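Local coordinates for protein nudix Hydrolase, RenU (Mycolicibacterium smegmatis, PDB 6UUF) that is a magnesium-dependent hydrolase of the Nudix family, a putative MutT3 mutator protein that probably cleaves nucleoside diphosphate derivatives such as NADH, at residues G25-A30 against Y107-A112; V39-R44 against R130-D135. The protein carries 3 engineered substitutions. All coordinates share one frame; numbering follows the deposited sequence.

Contact 1: G25-A30 against Y107-A112; sequences GLLLRA and YTTVIA
Five main-chain hydrogen bonds zip G25–A30 to Y107–A112 as parallel strands, their short axes 4.6 Å apart and inclined by 25°. In the usual parallel pattern, the odd-numbered residues of the first strand bond to the even-numbered residues of the second: G25 N to T108 O, V110 N to G25 O, L27 N to V110 O, A112 N to L27 O and R29 N to A112 O, the last at 2.7 Å. CA-H...O contacts, such as L28 CA to A112 O at 3.3 Å, fill in between them.

Apolar contacts lie on both faces. L26 CD1 sits 3.8 Å from V110 CG1 and also meets A112 CB, which L28 CD1 approaches at 3.9 Å; helix 67-79 packs against L26 and V110. On the other face L27 CB touches T109 CG2, and L27, T109 and I111 all reach helix 144-158.

R29 has its CG anti to the carbonyl carbon (chi1 -51°) and bends at chi3, bringing one guanidinium face over I111 CG2. Its charged end is held by a salt bridge to D113 and a hydrogen bond to I160 O.

Y107 reaches along its own strand to set OH 3.2 Å from G25 CA, where a side chain on G25 would collide with it. Replacing the tyrosine by an alanine takes away the ring and its hydroxyl, and would probably open a gap beside G25 CA, where the OH now packs.

Such a central parallel pair in a mixed sheet, with helices on both faces, is characteristic of the alpha/beta/alpha Nudix fold.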
loop_
_atom_site.group_PDB
_atom_site.type_symbol
_atom_site.label_atom_id
_atom_site.label_comp_id
_atom_site.label_asym_id
_atom_site.label_seq_id
_atom_site.Cartn_x
_atom_site.Cartn_y
_atom_site.Cartn_z
ATOM N N GLY A 25 3.217 -1.864 0.901
ATOM C CA GLY A 25 2.413 -0.672 0.611
ATOM C C GLY A 25 1.734 -0.120 1.842
ATOM O O GLY A 25 1.401 -0.891 2.754
ATOM N N LEU A 26 1.506 1.202 1.843
ATOM C CA LEU A 26 0.842 1.872 2.929
ATOM C C LEU A 26 -0.636 2.035 2.697
ATOM O O LEU A 26 -1.035 2.700 1.758
ATOM C CB LEU A 26 1.451 3.238 3.138
ATOM C CG LEU A 26 1.224 3.805 4.526
ATOM C CD1 LEU A 26 1.827 2.971 5.647
ATOM C CD2 LEU A 26 1.817 5.210 4.511
ATOM N N LEU A 27 -1.441 1.453 3.581
ATOM C CA LEU A 27 -2.880 1.730 3.677
ATOM C C LEU A 27 -3.079 2.737 4.774
ATOM O O LEU A 27 -3.198 2.383 5.954
ATOM C CB LEU A 27 -3.643 0.436 3.978
ATOM C CG LEU A 27 -5.151 0.502 4.162
ATOM C CD1 LEU A 27 -5.738 1.225 2.979
ATOM C CD2 LEU A 27 -5.741 -0.917 4.202
ATOM N N LEU A 28 -3.059 4.002 4.394
ATOM C CA LEU A 28 -3.164 5.107 5.329
ATOM C C LEU A 28 -4.639 5.530 5.481
ATOM O O LEU A 28 -5.273 5.871 4.490
ATOM C CB LEU A 28 -2.364 6.293 4.836
ATOM C CG LEU A 28 -2.376 7.510 5.770
ATOM C CD1 LEU A 28 -1.886 7.194 7.199
ATOM C CD2 LEU A 28 -1.487 8.561 5.142
ATOM N N ARG A 29 -5.140 5.531 6.717
ATOM C CA ARG A 29 -6.527 5.870 7.040
ATOM C C ARG A 29 -6.623 7.229 7.654
ATOM O O ARG A 29 -5.727 7.625 8.412
ATOM C CB ARG A 29 -7.150 4.860 7.983
ATOM C CG ARG A 29 -6.975 3.409 7.523
ATOM C CD ARG A 29 -7.593 2.440 8.530
ATOM N NE ARG A 29 -6.990 2.530 9.875
ATOM C CZ ARG A 29 -7.443 1.870 10.938
ATOM N NH1 ARG A 29 -8.526 1.078 10.859
ATOM N NH2 ARG A 29 -6.823 2.021 12.096
ATOM N N ALA A 30 -7.687 7.955 7.313
ATOM C CA ALA A 30 -7.997 9.242 7.968
ATOM C C ALA A 30 -9.488 9.457 8.197
ATOM O O ALA A 30 -10.302 9.069 7.380
ATOM C CB ALA A 30 -7.406 10.433 7.220
ATOM N N TYR A 107 3.987 -9.485 -0.551
ATOM C CA TYR A 107 3.531 -8.126 -0.469
ATOM C C TYR A 107 2.913 -7.962 0.910
ATOM O O TYR A 107 1.979 -8.738 1.270
ATOM C CB TYR A 107 2.437 -7.825 -1.519
ATOM C CG TYR A 107 2.076 -6.359 -1.578
ATOM C CD1 TYR A 107 1.196 -5.790 -0.665
ATOM C CD2 TYR A 107 2.600 -5.535 -2.563
ATOM C CE1 TYR A 107 0.889 -4.447 -0.699
ATOM C CE2 TYR A 107 2.251 -4.191 -2.644
ATOM C CZ TYR A 107 1.415 -3.656 -1.702
ATOM O OH TYR A 107 1.113 -2.331 -1.786
ATOM N N THR A 108 3.343 -6.905 1.598
ATOM C CA THR A 108 2.900 -6.595 2.926
ATOM C C THR A 108 2.208 -5.251 2.940
ATOM O O THR A 108 2.797 -4.211 2.603
ATOM C CB THR A 108 4.063 -6.571 3.914
ATOM O OG1 THR A 108 4.691 -7.841 3.954
ATOM C CG2 THR A 108 3.581 -6.254 5.325
ATOM N N THR A 109 0.953 -5.271 3.375
ATOM C CA THR A 109 0.175 -4.052 3.565
ATOM C C THR A 109 0.406 -3.552 4.980
ATOM O O THR A 109 0.243 -4.295 5.970
ATOM C CB THR A 109 -1.343 -4.288 3.314
ATOM O OG1 THR A 109 -1.536 -4.667 1.953
ATOM C CG2 THR A 109 -2.130 -3.029 3.582
ATOM N N VAL A 110 0.785 -2.284 5.068
ATOM C CA VAL A 110 1.078 -1.668 6.320
ATOM C C VAL A 110 -0.065 -0.678 6.533
ATOM O O VAL A 110 -0.188 0.326 5.801
ATOM C CB VAL A 110 2.466 -0.993 6.249
ATOM C CG1 VAL A 110 2.819 -0.233 7.528
ATOM C CG2 VAL A 110 3.542 -2.050 5.996
ATOM N N ILE A 111 -0.897 -0.962 7.538
ATOM C CA ILE A 111 -2.022 -0.104 7.911
ATOM C C ILE A 111 -1.531 1.031 8.815
ATOM O O ILE A 111 -0.865 0.790 9.810
ATOM C CB ILE A 111 -3.095 -0.940 8.656
ATOM C CG1 ILE A 111 -3.515 -2.143 7.763
ATOM C CG2 ILE A 111 -4.253 -0.056 9.072
ATOM C CD1 ILE A 111 -4.621 -3.021 8.307
ATOM N N ALA A 112 -1.888 2.255 8.508
ATOM C CA ALA A 112 -1.488 3.377 9.347
ATOM C C ALA A 112 -2.612 4.385 9.406
ATOM O O ALA A 112 -3.499 4.365 8.532
ATOM C CB ALA A 112 -0.223 4.035 8.825
#

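Contact 2: V39-R44 against R130-D135; sequences VLLQHR and RWVLED
L40 and W131 face each other as a non-hydrogen-bonded antiparallel pair, with L40 CB over the six-membered ring of the indole, 3.8 Å from its centroid and only 8° off the normal. The W131 CG stands anti to its carbonyl carbon (chi1 -75°), which helps swing the indole across the neighbouring strand; W131 CE3 comes within 3.5 Å of V39 C. L40 CD1 lies near the pyrrole side, 4.0 Å from W131 NE1, whose N-H is bonded to L118 O.

On the opposite face L41 CD1 touches V132 CG2 at 4.1 Å, the two side chains crossing at about a right angle. Farther along the chain, the side chain of E134 crosses that of V39 at a similar angle, its CG 3.8 Å from V39 CG1, so the aliphatic part of the glutamate makes the contact while its carboxylate has a weak hydrogen bond to T157.

Four backbone hydrogen bonds set the register beneath these side chains. V39 and V132 exchange two, and L41 and R130 do likewise; L41 N to R130 O is almost straight at the hydrogen (178°). The short axes are far from strictly antiparallel, so the pair is strongly twisted, and the pairing goes on past L41, where H43 bonds to the backbone of A127 and E128. The R130 guanidinium forms a salt bridge with E128.

Strand 126-133 thus flanks strand 37-44, which also pairs with strands 23-31 and 54-60. W131 packs on L28 and A30 of strand 23-31, L41 on W54 and L56 of strand 54-60, and V39 and V132 both touch V137 in the loop preceding helix 144-158.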
loop_
_atom_site.group_PDB
_atom_site.type_symbol
_atom_site.label_atom_id
_atom_site.label_comp_id
_atom_site.label_asym_id
_atom_site.label_seq_id
_atom_site.Cartn_x
_atom_site.Cartn_y
_atom_site.Cartn_z
ATOM N N VAL A 39 -9.350 6.296 2.964
ATOM C CA VAL A 39 -8.012 5.788 2.706
ATOM C C VAL A 39 -7.371 6.491 1.508
ATOM O O VAL A 39 -8.042 6.955 0.580
ATOM C CB VAL A 39 -7.980 4.233 2.571
ATOM C CG1 VAL A 39 -8.600 3.589 3.812
ATOM C CG2 VAL A 39 -8.714 3.758 1.358
ATOM N N LEU A 40 -6.049 6.577 1.529
ATOM C CA LEU A 40 -5.343 7.338 0.519
ATOM C C LEU A 40 -4.964 6.403 -0.578
ATOM O O LEU A 40 -4.211 5.491 -0.339
ATOM C CB LEU A 40 -4.107 8.009 1.108
ATOM C CG LEU A 40 -3.253 8.708 0.054
ATOM C CD1 LEU A 40 -4.031 9.881 -0.505
ATOM C CD2 LEU A 40 -1.936 9.159 0.631
ATOM N N LEU A 41 -5.455 6.611 -1.793
ATOM C CA LEU A 41 -5.062 5.725 -2.871
ATOM C C LEU A 41 -4.323 6.482 -3.949
ATOM O O LEU A 41 -4.509 7.686 -4.139
ATOM C CB LEU A 41 -6.247 4.988 -3.498
ATOM C CG LEU A 41 -7.128 4.200 -2.549
ATOM C CD1 LEU A 41 -8.352 3.606 -3.252
ATOM C CD2 LEU A 41 -6.300 3.127 -1.922
ATOM N N GLN A 42 -3.536 5.705 -4.667
ATOM C CA GLN A 42 -2.719 6.162 -5.749
ATOM C C GLN A 42 -3.256 5.613 -7.075
ATOM O O GLN A 42 -3.473 4.405 -7.211
ATOM C CB GLN A 42 -1.296 5.679 -5.537
ATOM C CG GLN A 42 -0.300 6.297 -6.493
ATOM C CD GLN A 42 1.027 5.597 -6.415
ATOM O OE1 GLN A 42 1.090 4.370 -6.485
ATOM N NE2 GLN A 42 2.097 6.368 -6.292
ATOM N N HIS A 43 -3.485 6.536 -8.015
ATOM C CA HIS A 43 -3.861 6.204 -9.386
ATOM C C HIS A 43 -2.581 6.008 -10.184
ATOM O O HIS A 43 -1.746 6.920 -10.269
ATOM C CB HIS A 43 -4.652 7.332 -9.990
ATOM C CG HIS A 43 -5.240 7.003 -11.327
ATOM N ND1 HIS A 43 -5.987 5.868 -11.557
ATOM C CD2 HIS A 43 -5.204 7.672 -12.507
ATOM C CE1 HIS A 43 -6.384 5.848 -12.819
ATOM N NE2 HIS A 43 -5.922 6.931 -13.416
ATOM N N ARG A 44 -2.427 4.844 -10.787
ATOM C CA ARG A 44 -1.133 4.482 -11.327
ATOM C C ARG A 44 -1.038 5.110 -12.732
ATOM O O ARG A 44 -1.964 4.965 -13.550
ATOM C CB ARG A 44 -0.965 2.958 -11.337
ATOM C CG ARG A 44 -1.386 2.250 -10.027
ATOM C CD ARG A 44 -0.339 2.190 -8.943
ATOM N NE ARG A 44 0.150 0.816 -8.817
ATOM C CZ ARG A 44 1.255 0.319 -9.374
ATOM N NH1 ARG A 44 2.071 1.075 -10.128
ATOM N NH2 ARG A 44 1.550 -0.968 -9.173
ATOM N N ARG A 130 -5.722 10.270 -4.062
ATOM C CA ARG A 130 -7.038 10.649 -3.665
ATOM C C ARG A 130 -7.468 9.919 -2.384
ATOM O O ARG A 130 -7.270 8.688 -2.220
ATOM C CB ARG A 130 -7.984 10.328 -4.813
ATOM C CG ARG A 130 -9.257 11.139 -4.752
ATOM C CD ARG A 130 -10.302 10.521 -5.655
ATOM N NE ARG A 130 -10.124 10.874 -7.069
ATOM C CZ ARG A 130 -10.802 10.327 -8.086
ATOM N NH1 ARG A 130 -11.718 9.341 -7.903
ATOM N NH2 ARG A 130 -10.556 10.772 -9.301
ATOM N N TRP A 131 -8.026 10.709 -1.479
ATOM C CA TRP A 131 -8.647 10.192 -0.297
ATOM C C TRP A 131 -9.972 9.625 -0.716
ATOM O O TRP A 131 -10.737 10.310 -1.390
ATOM C CB TRP A 131 -8.796 11.296 0.726
ATOM C CG TRP A 131 -7.504 11.631 1.382
ATOM C CD1 TRP A 131 -6.697 12.716 1.131
ATOM C CD2 TRP A 131 -6.851 10.867 2.390
ATOM N NE1 TRP A 131 -5.595 12.671 1.939
ATOM C CE2 TRP A 131 -5.653 11.559 2.725
ATOM C CE3 TRP A 131 -7.166 9.659 3.061
ATOM C CZ2 TRP A 131 -4.752 11.083 3.689
ATOM C CZ3 TRP A 131 -6.295 9.190 4.031
ATOM C CH2 TRP A 131 -5.088 9.904 4.343
ATOM N N VAL A 132 -10.237 8.375 -0.364
ATOM C CA VAL A 132 -11.454 7.660 -0.844
ATOM C C VAL A 132 -12.143 7.037 0.357
ATOM O O VAL A 132 -11.527 6.334 1.136
ATOM C CB VAL A 132 -11.098 6.556 -1.843
ATOM C CG1 VAL A 132 -12.314 5.718 -2.259
ATOM C CG2 VAL A 132 -10.442 7.176 -3.069
ATOM N N LEU A 133 -13.416 7.312 0.546
ATOM C CA LEU A 133 -14.144 6.661 1.640
ATOM C C LEU A 133 -13.970 5.141 1.530
ATOM O O LEU A 133 -14.050 4.612 0.436
ATOM C CB LEU A 133 -15.620 7.043 1.639
ATOM C CG LEU A 133 -15.879 8.485 2.080
ATOM C CD1 LEU A 133 -17.307 8.910 1.747
ATOM C CD2 LEU A 133 -15.598 8.672 3.550
ATOM N N GLU A 134 -13.663 4.492 2.659
ATOM C CA GLU A 134 -13.508 3.050 2.721
ATOM C C GLU A 134 -14.593 2.249 2.021
ATOM O O GLU A 134 -14.298 1.300 1.315
ATOM C CB GLU A 134 -13.494 2.592 4.177
ATOM C CG GLU A 134 -12.183 2.728 4.890
ATOM C CD GLU A 134 -12.158 1.909 6.185
ATOM O OE1 GLU A 134 -12.994 2.225 7.084
ATOM O OE2 GLU A 134 -11.332 0.946 6.281
ATOM N N ASP A 135 -15.847 2.636 2.220
ATOM C CA ASP A 135 -17.005 1.996 1.543
ATOM C C ASP A 135 -17.021 2.182 0.034
ATOM O O ASP A 135 -17.739 1.454 -0.677
ATOM C CB ASP A 135 -18.340 2.554 2.090
ATOM C CG ASP A 135 -18.639 2.092 3.519
ATOM O OD1 ASP A 135 -18.444 0.903 3.851
ATOM O OD2 ASP A 135 -19.098 2.927 4.326
#

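From the N terminus, the chain runs through 25-30 and turns into the adjacent antiparallel strand containing 39-44. It then passes through strand 54-60, helix 67-79 and strand 87-98 before 107-112 returns alongside 25-30, closing the loop of contact 1. Contact 2 closes when 130-135 comes back to 39-44. The segments alternate along the sequence, so the two loops cross. Their centres are about 11 Å apart in one mixed sheet, joined by a probable hydrogen bond between L28 O and L40 N (3.1 Å) and by L28 O packing on V39 CB. Together they tie the buried parallel pair to the strand leading toward helix 144-158.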